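PDB 3G27: 82 prophage-derived uncharacterized protein ybcO from Escherichia coli K-12, which is predicted to act as a nuclease and carries a zinc ion bound by four cysteines. Local coordinates for residues V15-P18 / G19-N22. Residues are numbered along the deposited sequence; the frame is centred on the assembly and turned at random.
Sequences VRIP and GVCN. With ZN (zinc ion), chain B; CA (calcium ion), chain C.
Between Ile17 and Cys21 the flat groups that meet are peptide units, not rings. Cys21 N reaches Ile17 O at 2.8 Å with an N-H...O angle of 165°, arriving nearly head-on to the carbonyl oxygen instead of over a face of its peptide. This i+4 to i bond closes an alpha-turn. Nested within it, Val20 N makes a weak bond of 2.8 Å to Pro18 O across Gly19, whose positive phi of 84° fits a classic gamma-turn. On one flank Ile17 and Val20 lie side by side, Ile17 CG2 resting 3.9 Å from Val20 CB; both also touch Val68 and Glu60. Cys21 points its sulfur toward Arg16, at the open end of the turn: SG, anti to the backbone N (chi1 -159°), passes 3.8 Å from Arg16 CA and binds the zinc ion at 2.3 Å, where Cys13, Cys54 and Cys57 complete the site. The calcium ion takes Gly19 O at 2.4 Å, Cys21 O at 2.5 Å and three waters, one of which donates to Val20 O. Cys21 thus serves zinc through sulfur and calcium through its carbonyl, while its N-H holds the turn; the two cations would probably polarise the carbonyls and the sulfur they bind, and their coordination ties Gly19 and Cys21 to fixed points.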
loop_
_atom_site.group_PDB
_atom_site.type_symbol
_atom_site.label_atom_id
_atom_site.label_comp_id
_atom_site.label_asym_id
_atom_site.label_seq_id
_atom_site.Cartn_x
_atom_site.Cartn_y
_atom_site.Cartn_z
ATOM N N VAL A 15 11.111 2.058 -1.470
ATOM C CA VAL A 15 10.352 3.325 -1.590
ATOM C C VAL A 15 10.905 4.096 -2.789
ATOM O O VAL A 15 10.164 4.510 -3.676
ATOM C CB VAL A 15 10.472 4.214 -0.323
ATOM C CG1 VAL A 15 9.783 5.543 -0.543
ATOM C CG2 VAL A 15 9.906 3.532 0.897
ATOM N N ARG A 16 12.218 4.298 -2.791
ATOM C CA ARG A 16 12.932 4.869 -3.934
ATOM C C ARG A 16 12.356 6.180 -4.478
ATOM O O ARG A 16 12.118 6.296 -5.684
ATOM C CB ARG A 16 13.006 3.837 -5.065
ATOM C CG ARG A 16 13.136 2.391 -4.572
ATOM C CD ARG A 16 13.727 1.489 -5.645
ATOM N NE ARG A 16 13.341 0.088 -5.495
ATOM C CZ ARG A 16 12.389 -0.492 -6.212
ATOM N NH1 ARG A 16 12.102 -1.774 -6.028
ATOM N NH2 ARG A 16 11.725 0.214 -7.121
ATOM N N ILE A 17 12.159 7.172 -3.608
ATOM C CA ILE A 17 11.745 8.493 -4.059
ATOM C C ILE A 17 12.925 9.080 -4.835
ATOM O O ILE A 17 14.054 9.176 -4.310
ATOM C CB ILE A 17 11.360 9.437 -2.901
ATOM C CG1 ILE A 17 10.173 8.873 -2.125
ATOM C CG2 ILE A 17 11.031 10.814 -3.466
ATOM C CD1 ILE A 17 9.890 9.534 -0.805
ATOM N N PRO A 18 12.695 9.466 -6.089
ATOM C CA PRO A 18 13.821 10.008 -6.828
ATOM C C PRO A 18 14.493 11.177 -6.127
ATOM O O PRO A 18 13.824 12.008 -5.546
ATOM C CB PRO A 18 13.185 10.460 -8.144
ATOM C CG PRO A 18 12.000 9.545 -8.309
ATOM C CD PRO A 18 11.485 9.354 -6.937
ATOM N N GLY A 19 15.821 11.218 -6.185
ATOM C CA GLY A 19 16.587 12.301 -5.592
ATOM C C GLY A 19 16.796 12.031 -4.126
ATOM O O GLY A 19 17.934 11.879 -3.658
ATOM N N VAL A 20 15.680 11.932 -3.418
ATOM C CA VAL A 20 15.671 11.666 -1.988
ATOM C C VAL A 20 16.375 10.343 -1.602
ATOM O O VAL A 20 17.174 10.294 -0.654
ATOM C CB VAL A 20 14.179 11.713 -1.427
ATOM C CG1 VAL A 20 14.142 11.250 -0.004
ATOM C CG2 VAL A 20 13.561 13.092 -1.591
ATOM N N CYS A 21 16.085 9.284 -2.336
ATOM C CA CYS A 21 16.674 7.989 -2.061
ATOM C C CYS A 21 18.174 8.101 -2.037
ATOM O O CYS A 21 18.769 8.761 -2.900
ATOM C CB CYS A 21 16.271 6.953 -3.123
ATOM S SG CYS A 21 16.431 5.163 -2.568
ATOM N N ASN A 22 18.798 7.444 -1.071
ATOM C CA ASN A 22 20.235 7.310 -1.099
ATOM C C ASN A 22 20.716 6.015 -1.795
ATOM O O ASN A 22 21.872 5.876 -2.108
ATOM C CB ASN A 22 20.868 7.509 0.297
ATOM C CG ASN A 22 20.487 6.442 1.310
ATOM O OD1 ASN A 22 20.354 5.261 0.995
ATOM N ND2 ASN A 22 20.338 6.861 2.545
HETATM ZN ZN ZN B . 15.268 5.168 -0.547
HETATM CA CA CA C . 20.059 10.775 -3.493
HETATM O O HOH W 1 19.774 10.782 -0.935
HETATM O O HOH W 2 21.579 9.007 -3.918
HETATM O O HOH W 3 18.944 9.658 -5.587
#